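Local structure of transmembrane beta-barrels (Synthetic construct, 6X9Z) at residues 11-16 with 113-118; 21-26 with 43-48. The protein is a computationally designed eight-stranded barrel with no natural parent, made to fold as a transmembrane beta-barrel and probably to sit in a lipid membrane. All blocks are in the same frame, centred on the assembly; numbering follows the deposited sequence.

Contact 1 of 2, residues 11-16 with 113-118; sequences YVVVGY and KVAIGI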
ATOM      1  N   TYR A  11       6.923   0.901   4.019  1.00 31.42           N
ATOM      2  CA  TYR A  11       6.491  -0.457   3.751  1.00 31.17           C
ATOM      3  C   TYR A  11       7.250  -1.014   2.557  1.00 31.65           C
ATOM      4  O   TYR A  11       7.745  -0.268   1.707  1.00 31.38           O
ATOM      5  CB  TYR A  11       4.980  -0.525   3.494  1.00 30.88           C
ATOM      6  CG  TYR A  11       4.514   0.162   2.227  1.00 32.13           C
ATOM      7  CD1 TYR A  11       4.513  -0.512   1.011  1.00 32.28           C
ATOM      8  CD2 TYR A  11       4.053   1.473   2.247  1.00 32.78           C
ATOM      9  CE1 TYR A  11       4.081   0.093  -0.147  1.00 32.90           C
ATOM     10  CE2 TYR A  11       3.617   2.093   1.087  1.00 33.57           C
ATOM     11  CZ  TYR A  11       3.635   1.395  -0.109  1.00 34.15           C
ATOM     12  OH  TYR A  11       3.200   1.997  -1.271  1.00 35.75           O
ATOM     13  N   VAL A  12       7.339  -2.338   2.512  1.00 31.00           N
ATOM     14  CA  VAL A  12       7.839  -3.054   1.345  1.00 31.37           C
ATOM     15  C   VAL A  12       6.940  -4.261   1.133  1.00 31.75           C
ATOM     16  O   VAL A  12       6.695  -5.032   2.067  1.00 31.33           O
ATOM     17  CB  VAL A  12       9.313  -3.476   1.507  1.00 30.96           C
ATOM     18  CG1 VAL A  12      10.224  -2.266   1.367  1.00 30.53           C
ATOM     19  CG2 VAL A  12       9.536  -4.140   2.851  1.00 30.52           C
ATOM     20  N   VAL A  13       6.414  -4.412  -0.080  1.00 31.92           N
ATOM     21  CA  VAL A  13       5.472  -5.486  -0.357  1.00 32.30           C
ATOM     22  C   VAL A  13       5.839  -6.172  -1.661  1.00 32.62           C
ATOM     23  O   VAL A  13       6.452  -5.586  -2.556  0.88 33.03           O
ATOM     24  CB  VAL A  13       4.007  -4.998  -0.417  1.00 32.15           C
ATOM     25  CG1 VAL A  13       3.629  -4.292   0.864  1.00 31.20           C
ATOM     26  CG2 VAL A  13       3.782  -4.101  -1.629  1.00 33.18           C
ATOM     27  N   VAL A  14       5.444  -7.436  -1.751  1.00 32.94           N
ATOM     28  CA  VAL A  14       5.520  -8.213  -2.978  1.00 33.46           C
ATOM     29  C   VAL A  14       4.091  -8.532  -3.392  1.00 33.71           C
ATOM     30  O   VAL A  14       3.305  -9.049  -2.588  1.00 33.52           O
ATOM     31  CB  VAL A  14       6.356  -9.489  -2.797  1.00 32.96           C
ATOM     32  CG1 VAL A  14       5.970 -10.212  -1.508  1.00 33.13           C
ATOM     33  CG2 VAL A  14       6.198 -10.397  -4.000  1.00 33.73           C
ATOM     34  N   GLY A  15       3.749  -8.197  -4.630  1.00 34.41           N
ATOM     35  CA  GLY A  15       2.395  -8.350  -5.142  1.00 35.15           C
ATOM     36  C   GLY A  15       2.370  -9.333  -6.299  1.00 35.28           C
ATOM     37  O   GLY A  15       3.217  -9.272  -7.193  1.00 35.23           O
ATOM     38  N   TYR A  16       1.394 -10.231  -6.270  1.00 35.10           N
ATOM     39  CA  TYR A  16       1.219 -11.256  -7.293  1.00 35.64           C
ATOM     40  C   TYR A  16      -0.059 -10.940  -8.062  1.00 36.23           C
ATOM     41  O   TYR A  16      -1.162 -11.064  -7.520  1.00 36.23           O
ATOM     42  CB  TYR A  16       1.157 -12.647  -6.668  1.00 34.74           C
ATOM     43  CG  TYR A  16       2.345 -12.988  -5.798  1.00 34.34           C
ATOM     44  CD1 TYR A  16       3.413 -13.718  -6.304  0.48 34.15           C
ATOM     45  CD2 TYR A  16       2.394 -12.589  -4.467  0.62 33.93           C
ATOM     46  CE1 TYR A  16       4.496 -14.038  -5.511  1.00 33.63           C
ATOM     47  CE2 TYR A  16       3.474 -12.900  -3.670  0.82 33.62           C
ATOM     48  CZ  TYR A  16       4.521 -13.627  -4.196  0.47 33.54           C
ATOM     49  OH  TYR A  16       5.601 -13.943  -3.405  0.10 33.30           O
ATOM     50  N   LYS A 113      -4.625  -8.125  -7.887  1.00 40.14           N
ATOM     51  CA  LYS A 113      -3.359  -8.511  -7.290  1.00 38.62           C
ATOM     52  C   LYS A 113      -3.537  -8.743  -5.800  1.00 38.27           C
ATOM     53  O   LYS A 113      -4.396  -8.135  -5.154  1.00 38.62           O
ATOM     54  CB  LYS A 113      -2.277  -7.451  -7.525  1.00 38.99           C
ATOM     55  CG  LYS A 113      -2.554  -6.120  -6.852  1.00 40.50           C
ATOM     56  CD  LYS A 113      -1.456  -5.106  -7.143  1.00 42.27           C
ATOM     57  CE  LYS A 113      -0.127  -5.545  -6.550  1.00 41.66           C
ATOM     58  NZ  LYS A 113       0.888  -4.454  -6.606  1.00 46.69           N
ATOM     59  N   VAL A 114      -2.716  -9.642  -5.269  1.00 36.55           N
ATOM     60  CA  VAL A 114      -2.580  -9.861  -3.836  1.00 35.75           C
ATOM     61  C   VAL A 114      -1.139  -9.551  -3.474  1.00 35.31           C
ATOM     62  O   VAL A 114      -0.211 -10.060  -4.113  1.00 35.07           O
ATOM     63  CB  VAL A 114      -2.964 -11.295  -3.438  1.00 36.01           C
ATOM     64  CG1 VAL A 114      -2.595 -11.568  -1.990  1.00 35.27           C
ATOM     65  CG2 VAL A 114      -4.455 -11.512  -3.659  1.00 36.72           C
ATOM     66  N   ALA A 115      -0.952  -8.694  -2.475  1.00 34.61           N
ATOM     67  CA  ALA A 115       0.371  -8.273  -2.049  1.00 34.24           C
ATOM     68  C   ALA A 115       0.525  -8.494  -0.552  1.00 33.83           C
ATOM     69  O   ALA A 115      -0.398  -8.227   0.224  1.00 33.36           O
ATOM     70  CB  ALA A 115       0.628  -6.802  -2.393  1.00 33.88           C
ATOM     71  N   ILE A 116       1.692  -9.001  -0.161  1.00 33.73           N
ATOM     72  CA  ILE A 116       2.049  -9.197   1.236  1.00 33.41           C
ATOM     73  C   ILE A 116       3.379  -8.505   1.482  1.00 32.76           C
ATOM     74  O   ILE A 116       4.212  -8.377   0.578  1.00 32.50           O
ATOM     75  CB  ILE A 116       2.129 -10.689   1.615  1.00 34.30           C
ATOM     76  CG1 ILE A 116       3.171 -11.397   0.746  1.00 35.45           C
ATOM     77  CG2 ILE A 116       0.765 -11.351   1.479  1.00 34.00           C
ATOM     78  CD1 ILE A 116       3.339 -12.866   1.065  1.00 43.05           C
ATOM     79  N   GLY A 117       3.572  -8.051   2.713  1.00 31.22           N
ATOM     80  CA  GLY A 117       4.781  -7.327   3.043  1.00 30.78           C
ATOM     81  C   GLY A 117       4.770  -6.907   4.495  1.00 29.97           C
ATOM     82  O   GLY A 117       3.969  -7.390   5.295  0.96 30.07           O
ATOM     83  N   ILE A 118       5.691  -6.004   4.827  1.00 29.81           N
ATOM     84  CA  ILE A 118       5.808  -5.477   6.179  1.00 29.41           C
ATOM     85  C   ILE A 118       5.681  -3.963   6.124  1.00 30.39           C
ATOM     86  O   ILE A 118       5.877  -3.329   5.085  1.00 30.13           O
ATOM     87  CB  ILE A 118       7.133  -5.872   6.857  1.00 29.32           C
ATOM     88  CG1 ILE A 118       8.309  -5.271   6.086  1.00 29.15           C
ATOM     89  CG2 ILE A 118       7.238  -7.384   6.996  1.00 29.59           C
ATOM     90  CD1 ILE A 118       9.664  -5.693   6.592  1.00 29.45           C
TER
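Val12, Val14 and Tyr16 each exchange a pair of backbone hydrogen bonds with Ile118, Ile116 and Val114, so strands 11-16 and 113-118 lock together antiparallel through six N-H to O=C bonds. The tightest is Tyr16 N to Val114 O, 2.7 Å and nearly straight at 173°. Val14 N to Ile116 O follows at 2.8 Å and meets its carbonyl almost head-on, whereas Val114 N reaches Tyr16 O at 3.1 Å from well above the carbonyl plane. Several of these acceptors also receive a CA-H: Val12 O takes one from Gly117 CA at 3.1 Å, and Ile116 O one from Val13 CA. The intervening N-H and C=O groups turn to the flanking strands: Tyr11, Val13 and Gly15 bond to Gly27, Val25 and Asp23 of strand 22-31, and Lys113 and Ala115 to Gly105 and Glu103 of strand 98-106.

On the surface, Val12 and Ile118 run side by side, CG2 of the valine 3.6 Å from CG1 of the isoleucine. Val14 and Ile116 repeat this, CG1 to CG1, because each carries that branch between its own backbone N and carbonyl carbon (chi1 46° and 59°). On the other face the crossing points are small: Gly15 pairs with Ala115, Gly117 with Val13. Ala115 CB rests 3.6 Å from Gly15 CA, and Val13 CG1 packs over Gly117 CA, where a side chain would strike Val13 and the Val12 carbonyl. The buried Tyr11 ring lies on the same face as Val13, its OH hydrogen-bonded to Asp39 OD1. Such pairing of the first strand, 8-17, with the last, 112-121, is the seam that closes an up-and-down antiparallel beta-barrel, apolar outside as in transmembrane barrels.

Contact 2 of 2, residues 21-26 with 43-48; sequences TVDVVG and GWNNSS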
ATOM      1  N   THR A  21       2.280 -11.823 -13.450  1.00 35.20           N
ATOM      2  CA  THR A  21       3.428 -10.977 -13.173  1.00 35.46           C
ATOM      3  C   THR A  21       3.533 -10.759 -11.667  1.00 35.87           C
ATOM      4  O   THR A  21       2.633 -11.106 -10.898  1.00 35.76           O
ATOM      5  CB  THR A  21       3.323  -9.644 -13.922  1.00 35.38           C
ATOM      6  OG1 THR A  21       2.232  -8.875 -13.400  1.00 35.21           O
ATOM      7  CG2 THR A  21       3.104  -9.888 -15.408  0.68 34.89           C
ATOM      8  N   VAL A  22       4.661 -10.194 -11.245  1.00 36.03           N
ATOM      9  CA  VAL A  22       4.967  -9.989  -9.833  1.00 36.10           C
ATOM     10  C   VAL A  22       5.521  -8.582  -9.668  1.00 36.22           C
ATOM     11  O   VAL A  22       6.405  -8.168 -10.428  1.00 35.77           O
ATOM     12  CB  VAL A  22       5.974 -11.036  -9.309  1.00 35.41           C
ATOM     13  CG1 VAL A  22       6.432 -10.688  -7.903  1.00 35.03           C
ATOM     14  CG2 VAL A  22       5.364 -12.435  -9.341  1.00 34.83           C
ATOM     15  N   ASP A  23       4.992  -7.844  -8.696  1.00 36.62           N
ATOM     16  CA  ASP A  23       5.503  -6.527  -8.344  1.00 36.46           C
ATOM     17  C   ASP A  23       6.231  -6.590  -7.009  1.00 36.17           C
ATOM     18  O   ASP A  23       5.866  -7.363  -6.119  1.00 35.78           O
ATOM     19  CB  ASP A  23       4.384  -5.480  -8.236  1.00 36.94           C
ATOM     20  CG  ASP A  23       3.537  -5.382  -9.490  1.00 38.83           C
ATOM     21  OD1 ASP A  23       2.488  -6.057  -9.548  1.00 42.91           O
ATOM     22  OD2 ASP A  23       3.908  -4.623 -10.413  1.00 37.92           O
ATOM     23  N   VAL A  24       7.259  -5.762  -6.877  1.00 36.16           N
ATOM     24  CA  VAL A  24       7.846  -5.422  -5.588  1.00 35.63           C
ATOM     25  C   VAL A  24       7.720  -3.912  -5.438  1.00 35.17           C
ATOM     26  O   VAL A  24       8.180  -3.156  -6.302  0.61 35.53           O
ATOM     27  CB  VAL A  24       9.308  -5.887  -5.473  0.93 35.74           C
ATOM     28  CG1 VAL A  24       9.368  -7.396  -5.299  0.63 34.99           C
ATOM     29  CG2 VAL A  24      10.105  -5.479  -6.699  1.00 35.71           C
ATOM     30  N   VAL A  25       7.062  -3.474  -4.368  1.00 34.37           N
ATOM     31  CA  VAL A  25       6.753  -2.069  -4.165  1.00 34.49           C
ATOM     32  C   VAL A  25       7.330  -1.638  -2.826  1.00 33.87           C
ATOM     33  O   VAL A  25       7.076  -2.274  -1.795  1.00 33.19           O
ATOM     34  CB  VAL A  25       5.238  -1.801  -4.223  1.00 35.57           C
ATOM     35  CG1 VAL A  25       4.942  -0.336  -3.980  1.00 35.85           C
ATOM     36  CG2 VAL A  25       4.669  -2.239  -5.571  1.00 36.93           C
ATOM     37  N   GLY A  26       8.119  -0.567  -2.850  1.00 34.44           N
ATOM     38  CA  GLY A  26       8.589   0.069  -1.634  1.00 32.79           C
ATOM     39  C   GLY A  26       8.071   1.490  -1.574  1.00 33.15           C
ATOM     40  O   GLY A  26       8.060   2.191  -2.594  1.00 34.02           O
ATOM     41  N   GLY A  43       7.688   1.125  -7.446  1.00 38.51           N
ATOM     42  CA  GLY A  43       7.494  -0.290  -7.650  1.00 38.08           C
ATOM     43  C   GLY A  43       8.150  -0.795  -8.914  1.00 38.21           C
ATOM     44  O   GLY A  43       8.371  -0.038  -9.865  1.00 39.01           O
ATOM     45  N   TRP A  44       8.469  -2.083  -8.924  1.00 37.05           N
ATOM     46  CA  TRP A  44       9.055  -2.746 -10.075  1.00 37.10           C
ATOM     47  C   TRP A  44       8.242  -3.992 -10.384  1.00 37.10           C
ATOM     48  O   TRP A  44       7.935  -4.775  -9.480  1.00 36.48           O
ATOM     49  CB  TRP A  44      10.522  -3.106  -9.814  1.00 37.28           C
ATOM     50  CG  TRP A  44      11.123  -3.964 -10.877  1.00 36.98           C
ATOM     51  CD1 TRP A  44      11.645  -3.553 -12.067  0.60 37.08           C
ATOM     52  CD2 TRP A  44      11.267  -5.389 -10.845  0.89 36.33           C
ATOM     53  NE1 TRP A  44      12.105  -4.634 -12.781  1.00 36.55           N
ATOM     54  CE2 TRP A  44      11.884  -5.773 -12.051  1.00 36.73           C
ATOM     55  CE3 TRP A  44      10.936  -6.376  -9.914  1.00 35.84           C
ATOM     56  CZ2 TRP A  44      12.174  -7.101 -12.351  1.00 36.35           C
ATOM     57  CZ3 TRP A  44      11.221  -7.692 -10.213  1.00 35.82           C
ATOM     58  CH2 TRP A  44      11.835  -8.044 -11.420  1.00 35.97           C
ATOM     59  N   ASN A  45       7.885  -4.164 -11.655  1.00 37.26           N
ATOM     60  CA  ASN A  45       7.141  -5.323 -12.123  1.00 36.64           C
ATOM     61  C   ASN A  45       8.074  -6.205 -12.939  1.00 36.22           C
ATOM     62  O   ASN A  45       8.850  -5.708 -13.759  1.00 36.24           O
ATOM     63  CB  ASN A  45       5.932  -4.885 -12.960  1.00 37.38           C
ATOM     64  CG  ASN A  45       5.081  -6.055 -13.434  1.00 36.66           C
ATOM     65  OD1 ASN A  45       5.312  -6.614 -14.506  1.00 35.95           O
ATOM     66  ND2 ASN A  45       4.075  -6.411 -12.645  1.00 36.92           N
ATOM     67  N   ASN A  46       8.008  -7.518 -12.701  1.00 35.43           N
ATOM     68  CA  ASN A  46       8.940  -8.432 -13.356  1.00 35.21           C
ATOM     69  C   ASN A  46       8.728  -8.532 -14.856  1.00 35.18           C
ATOM     70  O   ASN A  46       9.338  -9.403 -15.481  1.00 35.05           O
ATOM     71  CB  ASN A  46       8.857  -9.825 -12.730  1.00 34.70           C
ATOM     72  CG  ASN A  46       7.509 -10.474 -12.930  1.00 35.43           C
ATOM     73  OD1 ASN A  46       6.521  -9.803 -13.221  1.00 35.75           O
ATOM     74  ND2 ASN A  46       7.455 -11.787 -12.758  1.00 35.27           N
ATOM     75  N   SER A  47       7.881  -7.702 -15.465  1.00 35.36           N
ATOM     76  CA  SER A  47       7.823  -7.581 -16.912  1.00 35.26           C
ATOM     77  C   SER A  47       8.629  -6.388 -17.413  1.00 36.14           C
ATOM     78  O   SER A  47       8.405  -5.925 -18.538  1.00 35.93           O
ATOM     79  CB  SER A  47       6.370  -7.483 -17.383  1.00 34.54           C
ATOM     80  OG  SER A  47       5.763  -6.283 -16.942  1.00 35.42           O
ATOM     81  N   SER A  48       9.569  -5.895 -16.597  1.00 36.24           N
ATOM     82  CA  SER A  48      10.416  -4.741 -16.914  1.00 36.65           C
ATOM     83  C   SER A  48       9.563  -3.486 -17.118  1.00 37.59           C
ATOM     84  O   SER A  48       9.379  -2.972 -18.225  1.00 37.89           O
ATOM     85  CB  SER A  48      11.313  -5.021 -18.127  1.00 36.21           C
ATOM     86  OG  SER A  48      12.591  -5.455 -17.698  1.00 35.71           O
TER
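The open end of the beta hairpin formed by strands 22-31 and 36-45, away from its connecting turn, is tied by an amide network around Asn45 and Asn46. With CG anti to the backbone N (chi1 -178°), Asn45 sends ND2 across to two acceptors, both close to its amide plane: Asp23 OD2 at 2.9 Å, met from above the carboxylate plane, and Thr21 OG1 at 3.2 Å. Its OD1 accepts from Ser47 N, making an Asx turn. An alanine at Asn45 is likely to leave Asp23 OD2 and Thr21 OG1 without their shared donor and the turn at Ser47 less fixed. Asn46 extends the pairing past the strand: its side-chain OD1, in place of a backbone carbonyl, receives Val22 N at 2.7 Å from above the amide plane, while its own N bonds to Val22 O. Further along, Val24 and Trp44 form a hydrogen-bonded pair, and on the surface Val24 CG2 touches the indole edge at CE3, 3.4 Å away. On the face shared with Asp23 and Asn45, Val25 CG2 lies over Gly43 CA. Asp23 OD1 is held by Asn17 and Thr21 OG1 also bonds to Asp19; strand 8-17 flanks 22-26 through Gly15 and Val13, and Phe51 of strand 49-59 packs on Asp23 and Val25.

How the contacts relate
Both contacts are partly buried pieces of one closed sheet, with apolar side chains on the surface, but they join different strands. Contact 1 pairs the chain's first and last strands, nearly a hundred residues apart; contact 2 lies within a hairpin, nested in the loop that contact 1 closes. Strands 8-17 and 22-31 are neighbours in the sheet and bond to each other directly, and a long, weak ion pair between Lys113 and Asp23 also links the two contacts. Contact 1 runs along regular strand and relies on backbone bonds and aliphatic packing. Contact 2, farther from the chain's centre, runs out into a turn, where side-chain amides, a hydroxyl and a carboxylate join the backbone bonding.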